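Long-range contacts in alpha-fucosidase (Bifidobacterium bifidum, PDB 2EAB), which probably hydrolyses terminal alpha-1,2-linked L-fucose from glycans, here as the calcium-binding catalytic part of a longer, probably membrane-attached glycoside hydrolase: residues A[821-826]-A[839-844]; A[191-196]-A[274-279]. All coordinates share one frame; numbering follows the deposited sequence.

Contact 1: A[821-826]-A[839-844]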
ATOM      1  N   GLY A 821      13.536   2.979  14.963  1.00  6.65           N
ATOM      2  CA  GLY A 821      14.789   3.506  15.507  1.00  7.02           C
ATOM      3  C   GLY A 821      15.904   3.513  14.476  1.00  6.90           C
ATOM      4  O   GLY A 821      16.987   4.064  14.717  1.00  7.49           O
ATOM      5  N   ASN A 822      15.623   2.912  13.319  1.00  6.79           N
ATOM      6  CA  ASN A 822      16.540   2.828  12.183  1.00  6.84           C
ATOM      7  C   ASN A 822      17.710   1.891  12.450  1.00  7.08           C
ATOM      8  O   ASN A 822      18.878   2.310  12.542  1.00  7.44           O
ATOM      9  CB  ASN A 822      17.005   4.208  11.697  1.00  7.07           C
ATOM     10  CG  ASN A 822      17.468   4.181  10.257  1.00  6.86           C
ATOM     11  OD1 ASN A 822      17.651   3.111   9.671  1.00  7.50           O
ATOM     12  ND2 ASN A 822      17.653   5.353   9.673  1.00  7.50           N
ATOM     13  N   PHE A 823      17.361   0.614  12.581  1.00  7.02           N
ATOM     14  CA  PHE A 823      18.334  -0.463  12.663  1.00  7.06           C
ATOM     15  C   PHE A 823      18.078  -1.415  11.509  1.00  7.25           C
ATOM     16  O   PHE A 823      16.927  -1.789  11.257  1.00  7.73           O
ATOM     17  CB  PHE A 823      18.177  -1.258  13.962  1.00  7.42           C
ATOM     18  CG  PHE A 823      18.366  -0.452  15.210  1.00  6.91           C
ATOM     19  CD1 PHE A 823      19.606  -0.402  15.838  1.00  7.73           C
ATOM     20  CD2 PHE A 823      17.297   0.227  15.783  1.00  7.86           C
ATOM     21  CE1 PHE A 823      19.786   0.336  17.009  1.00  7.75           C
ATOM     22  CE2 PHE A 823      17.465   0.970  16.951  1.00  8.30           C
ATOM     23  CZ  PHE A 823      18.714   1.019  17.567  1.00  8.17           C
ATOM     24  N   THR A 824      19.131  -1.823  10.812  1.00  7.39           N
ATOM     25  CA  THR A 824      18.996  -2.872   9.804  1.00  7.90           C
ATOM     26  C   THR A 824      19.243  -4.208  10.489  1.00  7.81           C
ATOM     27  O   THR A 824      20.174  -4.336  11.295  1.00  8.62           O
ATOM     28  CB  THR A 824      19.954  -2.646   8.624  1.00  8.08           C
ATOM     29  OG1 THR A 824      19.770  -1.313   8.137  1.00 10.16           O
ATOM     30  CG2 THR A 824      19.673  -3.634   7.489  1.00  8.26           C
ATOM     31  N   VAL A 825      18.398  -5.187  10.187  1.00  7.75           N
ATOM     32  CA  VAL A 825      18.360  -6.437  10.925  1.00  8.30           C
ATOM     33  C   VAL A 825      18.537  -7.631  10.000  1.00  7.99           C
ATOM     34  O   VAL A 825      17.827  -7.769   8.997  1.00  8.09           O
ATOM     35  CB  VAL A 825      17.019  -6.601  11.686  1.00  8.46           C
ATOM     36  CG1 VAL A 825      16.980  -7.924  12.437  1.00 10.50           C
ATOM     37  CG2 VAL A 825      16.779  -5.436  12.642  1.00  9.03           C
ATOM     38  N   GLY A 826      19.491  -8.486  10.350  1.00  7.87           N
ATOM     39  CA  GLY A 826      19.623  -9.803   9.746  1.00  8.43           C
ATOM     40  C   GLY A 826      19.564 -10.830  10.856  1.00  8.80           C
ATOM     41  O   GLY A 826      20.029 -10.569  11.968  1.00  9.48           O
ATOM     42  N   LEU A 839      22.794  -6.593  13.829  1.00  9.19           N
ATOM     43  CA  LEU A 839      22.045  -5.370  14.061  1.00  8.87           C
ATOM     44  C   LEU A 839      22.903  -4.181  13.663  1.00  8.36           C
ATOM     45  O   LEU A 839      23.881  -3.860  14.347  1.00  8.43           O
ATOM     46  CB  LEU A 839      21.638  -5.275  15.537  1.00  8.98           C
ATOM     47  CG  LEU A 839      20.713  -4.116  15.910  1.00  8.54           C
ATOM     48  CD1 LEU A 839      19.268  -4.441  15.537  1.00  9.99           C
ATOM     49  CD2 LEU A 839      20.830  -3.796  17.396  1.00  9.69           C
ATOM     50  N   THR A 840      22.558  -3.545  12.549  1.00  8.27           N
ATOM     51  CA  THR A 840      23.282  -2.368  12.105  1.00  8.29           C
ATOM     52  C   THR A 840      22.556  -1.137  12.619  1.00  7.87           C
ATOM     53  O   THR A 840      21.404  -0.884  12.250  1.00  8.11           O
ATOM     54  CB  THR A 840      23.374  -2.298  10.572  1.00  8.39           C
ATOM     55  OG1 THR A 840      23.923  -3.522  10.067  1.00  9.58           O
ATOM     56  CG2 THR A 840      24.247  -1.127  10.145  1.00  9.28           C
ATOM     57  N   SER A 841      23.214  -0.374  13.484  1.00  7.76           N
ATOM     58  CA  SER A 841      22.617   0.854  13.982  1.00  7.92           C
ATOM     59  C   SER A 841      22.873   1.971  12.984  1.00  7.96           C
ATOM     60  O   SER A 841      24.018   2.365  12.769  1.00  8.64           O
ATOM     61  CB  SER A 841      23.209   1.235  15.330  1.00  7.76           C
ATOM     62  OG  SER A 841      22.594   2.418  15.800  1.00  8.12           O
ATOM     63  N   ASN A 842      21.812   2.474  12.361  1.00  8.00           N
ATOM     64  CA  ASN A 842      21.968   3.515  11.345  1.00  8.33           C
ATOM     65  C   ASN A 842      21.941   4.934  11.913  1.00  8.37           C
ATOM     66  O   ASN A 842      22.414   5.879  11.266  1.00  8.87           O
ATOM     67  CB  ASN A 842      20.929   3.351  10.234  1.00  8.62           C
ATOM     68  CG  ASN A 842      20.981   1.979   9.591  1.00  8.81           C
ATOM     69  OD1 ASN A 842      19.957   1.304   9.437  1.00 10.06           O
ATOM     70  ND2 ASN A 842      22.177   1.551   9.225  1.00  8.27           N
ATOM     71  N   LYS A 843      21.411   5.078  13.127  1.00  8.25           N
ATOM     72  CA  LYS A 843      21.276   6.392  13.752  1.00  8.66           C
ATOM     73  C   LYS A 843      21.892   6.502  15.149  1.00  8.63           C
ATOM     74  O   LYS A 843      21.840   7.566  15.754  1.00  8.97           O
ATOM     75  CB  LYS A 843      19.806   6.832  13.780  1.00  8.90           C
ATOM     76  CG  LYS A 843      19.186   7.085  12.401  1.00  9.54           C
ATOM     77  CD  LYS A 843      19.772   8.301  11.685  1.00 12.47           C
ATOM     78  CE  LYS A 843      19.129   9.588  12.165  1.00 13.82           C
ATOM     79  NZ  LYS A 843      19.449  10.731  11.265  1.00 14.60           N
ATOM     80  N   GLY A 844      22.461   5.412  15.661  1.00  8.03           N
ATOM     81  CA  GLY A 844      23.108   5.426  16.978  1.00  8.16           C
ATOM     82  C   GLY A 844      22.162   5.427  18.168  1.00  8.21           C
ATOM     83  O   GLY A 844      22.555   5.796  19.279  1.00  8.40           O
TER
HETATM   84  O   HOH W   1      19.855   3.676  15.303  1.00  8.03           O
HETATM   85  O   HOH W   2      22.328  -5.960   9.759  1.00 11.68           O
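Phe823 lies against Leu839 and Ser841 across the beta hairpin of strands 823-830 and 833-841, part of the C-terminal beta domain of this family 95 glycosidase. Its CB touches Leu839 CD1 at 3.7 Å. The ring is carried anti to the carbonyl carbon (chi1 -60°), which lays its CD1 side along the partner strand: CG keeps to Leu839 CD1, CD1 meets Leu839 CG and Ser841 CA, and CE1 reaches Ser841 OG at 3.7 Å. Water 1 sits above one ring face, offset toward the rim; it donates to Gly821 O, accepts from Lys843 N and also bonds Ser841 OG, itself bonded to Thr886, so it ties together the two backbones at this end of the hairpin. On the same sheet face Leu839 CD1 also meets Val825 CG2 and thus spans two residues of the facing strand, while Leu839 packs on Ala847 and Val849 of strand 847-851. Thr824 and Thr840, on the other face, form the hydrogen-bonded pair, their backbone N and O atoms bonded in both directions. Where the strand begins, Asn822 and Phe823 both face Ala819 in a G1 beta bulge. Asn822 donates from ND2 to Ser522 O, and its backbone O receives Asn842 N at 2.9 Å, the donor almost in line with the carbonyl bond.

Contact 2: A[191-196]-A[274-279]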
ATOM      1  N   MET A 191      10.345   3.956 -20.943  1.00  9.00           N
ATOM      2  CA  MET A 191      10.127   2.534 -21.141  1.00  9.29           C
ATOM      3  C   MET A 191      10.932   2.086 -22.356  1.00  9.31           C
ATOM      4  O   MET A 191      10.977   2.779 -23.374  1.00  9.43           O
ATOM      5  CB  MET A 191       8.634   2.252 -21.333  1.00  9.14           C
ATOM      6  CG  MET A 191       8.282   0.797 -21.594  1.00  9.62           C
ATOM      7  SD  MET A 191       6.504   0.530 -21.726  1.00  9.77           S
ATOM      8  CE  MET A 191       5.960   0.861 -20.050  1.00  9.47           C
ATOM      9  N   VAL A 192      11.568   0.929 -22.232  1.00  9.52           N
ATOM     10  CA  VAL A 192      12.421   0.390 -23.283  1.00 10.08           C
ATOM     11  C   VAL A 192      11.901  -0.979 -23.691  1.00 10.32           C
ATOM     12  O   VAL A 192      11.588  -1.809 -22.838  1.00 10.08           O
ATOM     13  CB  VAL A 192      13.898   0.298 -22.807  1.00 10.24           C
ATOM     14  CG1 VAL A 192      14.770  -0.426 -23.828  1.00 11.37           C
ATOM     15  CG2 VAL A 192      14.461   1.688 -22.522  1.00 11.60           C
ATOM     16  N   ALA A 193      11.781  -1.189 -25.000  1.00 10.46           N
ATOM     17  CA  ALA A 193      11.548  -2.512 -25.560  1.00 10.95           C
ATOM     18  C   ALA A 193      12.693  -2.839 -26.509  1.00 11.10           C
ATOM     19  O   ALA A 193      12.887  -2.158 -27.521  1.00 11.53           O
ATOM     20  CB  ALA A 193      10.215  -2.574 -26.280  1.00 10.77           C
ATOM     21  N   ARG A 194      13.460  -3.865 -26.156  1.00 11.48           N
ATOM     22  CA  ARG A 194      14.583  -4.327 -26.960  1.00 11.74           C
ATOM     23  C   ARG A 194      14.150  -5.591 -27.684  1.00 11.84           C
ATOM     24  O   ARG A 194      13.802  -6.585 -27.049  1.00 11.50           O
ATOM     25  CB  ARG A 194      15.795  -4.595 -26.061  1.00 12.13           C
ATOM     26  CG  ARG A 194      17.019  -5.170 -26.768  1.00 12.96           C
ATOM     27  CD  ARG A 194      17.683  -4.145 -27.665  1.00 13.75           C
ATOM     28  NE  ARG A 194      18.815  -4.718 -28.389  1.00 14.37           N
ATOM     29  CZ  ARG A 194      19.442  -4.121 -29.400  1.00 15.39           C
ATOM     30  NH1 ARG A 194      19.050  -2.927 -29.823  1.00 16.04           N
ATOM     31  NH2 ARG A 194      20.461  -4.727 -29.997  1.00 15.74           N
ATOM     32  N   LEU A 195      14.150  -5.535 -29.016  1.00 12.12           N
ATOM     33  CA  LEU A 195      13.621  -6.621 -29.837  1.00 12.56           C
ATOM     34  C   LEU A 195      14.687  -7.124 -30.794  1.00 12.82           C
ATOM     35  O   LEU A 195      15.354  -6.325 -31.448  1.00 12.93           O
ATOM     36  CB  LEU A 195      12.394  -6.143 -30.622  1.00 12.57           C
ATOM     37  CG  LEU A 195      11.331  -5.355 -29.845  1.00 13.13           C
ATOM     38  CD1 LEU A 195      10.327  -4.723 -30.781  1.00 14.11           C
ATOM     39  CD2 LEU A 195      10.626  -6.231 -28.826  1.00 12.64           C
ATOM     40  N   THR A 196      14.860  -8.444 -30.855  1.00 13.28           N
ATOM     41  CA  THR A 196      15.855  -9.053 -31.746  1.00 14.11           C
ATOM     42  C   THR A 196      15.326 -10.259 -32.515  1.00 14.27           C
ATOM     43  O   THR A 196      14.378 -10.923 -32.091  1.00 14.05           O
ATOM     44  CB  THR A 196      17.140  -9.503 -30.991  1.00 14.11           C
ATOM     45  OG1 THR A 196      16.895 -10.737 -30.307  1.00 15.48           O
ATOM     46  CG2 THR A 196      17.630  -8.437 -30.006  1.00 14.45           C
ATOM     47  N   VAL A 274      16.253  -3.937 -32.759  1.00 14.76           N
ATOM     48  CA  VAL A 274      15.732  -2.581 -32.589  1.00 14.57           C
ATOM     49  C   VAL A 274      15.527  -2.260 -31.108  1.00 13.82           C
ATOM     50  O   VAL A 274      15.273  -3.153 -30.297  1.00 14.06           O
ATOM     51  CB  VAL A 274      14.388  -2.351 -33.353  1.00 14.92           C
ATOM     52  CG1 VAL A 274      14.544  -2.589 -34.851  1.00 15.38           C
ATOM     53  CG2 VAL A 274      13.278  -3.224 -32.798  1.00 16.21           C
ATOM     54  N   THR A 275      15.645  -0.980 -30.770  1.00 12.98           N
ATOM     55  CA  THR A 275      15.267  -0.494 -29.446  1.00 12.59           C
ATOM     56  C   THR A 275      14.143   0.518 -29.596  1.00 12.42           C
ATOM     57  O   THR A 275      14.244   1.462 -30.384  1.00 12.12           O
ATOM     58  CB  THR A 275      16.453   0.152 -28.699  1.00 12.61           C
ATOM     59  OG1 THR A 275      17.570  -0.744 -28.708  1.00 13.41           O
ATOM     60  CG2 THR A 275      16.079   0.473 -27.244  1.00 12.76           C
ATOM     61  N   LEU A 276      13.066   0.295 -28.850  1.00 12.05           N
ATOM     62  CA  LEU A 276      11.963   1.238 -28.764  1.00 12.06           C
ATOM     63  C   LEU A 276      12.086   2.017 -27.467  1.00 11.29           C
ATOM     64  O   LEU A 276      12.295   1.431 -26.404  1.00 11.39           O
ATOM     65  CB  LEU A 276      10.622   0.507 -28.792  1.00 12.24           C
ATOM     66  CG  LEU A 276       9.964   0.183 -30.139  1.00 14.11           C
ATOM     67  CD1 LEU A 276      10.889  -0.538 -31.117  1.00 15.43           C
ATOM     68  CD2 LEU A 276       8.694  -0.618 -29.908  1.00 13.31           C
ATOM     69  N   TYR A 277      11.979   3.336 -27.568  1.00 10.85           N
ATOM     70  CA  TYR A 277      11.905   4.203 -26.402  1.00 10.95           C
ATOM     71  C   TYR A 277      10.499   4.773 -26.325  1.00 10.38           C
ATOM     72  O   TYR A 277      10.018   5.406 -27.271  1.00 10.44           O
ATOM     73  CB  TYR A 277      12.947   5.315 -26.482  1.00 11.51           C
ATOM     74  CG  TYR A 277      14.365   4.795 -26.445  1.00 11.89           C
ATOM     75  CD1 TYR A 277      14.976   4.464 -25.232  1.00 12.60           C
ATOM     76  CD2 TYR A 277      15.090   4.614 -27.622  1.00 12.83           C
ATOM     77  CE1 TYR A 277      16.278   3.975 -25.192  1.00 13.88           C
ATOM     78  CE2 TYR A 277      16.393   4.124 -27.590  1.00 14.39           C
ATOM     79  CZ  TYR A 277      16.978   3.812 -26.373  1.00 13.88           C
ATOM     80  OH  TYR A 277      18.263   3.325 -26.337  1.00 14.68           O
ATOM     81  N   ILE A 278       9.845   4.524 -25.195  1.00 10.02           N
ATOM     82  CA  ILE A 278       8.442   4.869 -25.010  1.00  9.97           C
ATOM     83  C   ILE A 278       8.309   5.795 -23.809  1.00  9.58           C
ATOM     84  O   ILE A 278       8.782   5.478 -22.712  1.00  9.45           O
ATOM     85  CB  ILE A 278       7.575   3.604 -24.794  1.00 10.27           C
ATOM     86  CG1 ILE A 278       7.724   2.637 -25.979  1.00 10.50           C
ATOM     87  CG2 ILE A 278       6.113   3.985 -24.585  1.00 10.91           C
ATOM     88  CD1 ILE A 278       7.952   1.193 -25.572  1.00 12.45           C
ATOM     89  N   ALA A 279       7.675   6.944 -24.020  1.00  9.06           N
ATOM     90  CA  ALA A 279       7.407   7.872 -22.927  1.00  8.90           C
ATOM     91  C   ALA A 279       5.968   8.349 -22.991  1.00  8.61           C
ATOM     92  O   ALA A 279       5.337   8.313 -24.050  1.00  8.65           O
ATOM     93  CB  ALA A 279       8.363   9.049 -22.972  1.00  9.43           C
TER
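Arg194 and Thr275 face each other as a non-hydrogen-bonded antiparallel pair, and their side chains bridge what the backbone does not. Arg194 leaves its strand extended (chi1 176°), then bends at chi2 (71°), which swings the guanidinium back over strand 273-282. NH1 donates to Thr275 OG1 at 2.9 Å, the hydroxyl lying at the guanidinium edge close to its plane, and Val274 N sits over one face. Farther out, NH2 forms a salt bridge with Asp251 and the group makes a cation-pi contact with Tyr316. A leucine in place of Arg194 would probably leave Asp251 without its charged mate and take from Thr275 OG1 its donor across the strands.

Thr275 turns its methyl the other way, CG2 resting 3.8 Å from Val192 CG1. Val192 sets its second branch, CG2, beside Tyr277 CD1 at 3.9 Å, the two side chains running side by side in the same direction, and Tyr277 continues onto Ala311 of helix 297-314.

On the reverse face the two segments present only apolar side chains. Met191 stays extended through chi2 and turns only at chi3; its CB meets Ile278 CB at 3.9 Å, and its CG approaches Ile278 CD1. Ala193 CB and Leu276 CB meet, and Leu195 CB touches Val274 CG2 at 3.7 Å, a methyl lodged between the backbone N and carbonyl carbon of its own residue. Leu195, Val274 and Leu276 reach strand 203-208 of a second sheet. Paired backbone bonds at Met191-Ile278, Ala193-Leu276 and Leu195-Val274, with Leu195 N to Val274 O nearly straight (179°), complete the central strand pairing of an antiparallel beta-sandwich, the N-terminal domain of this enzyme.

From the N terminus, after the first four strands of the sheet (19-22 to 176-185), the chain lays down strand 190-197, which meets 273-282 in contact 2; 77 residues separate 191-196 from 274-279. That excursion supplies strands 203-208, 256-259 and 266-271 to the facing sheet and 217-225, 228-235 and 241-250 to the same sheet, so contact 2 joins its earlier and later halves. The chain then passes through the largely helical middle before contact 1, a local hairpin with 12 residues between 821-826 and 839-844. The two loops are in series, neither nested nor crossed. Their centres lie about 40 Å apart: one pairs two strands within the N-terminal beta domain, the other two strands within the C-terminal one.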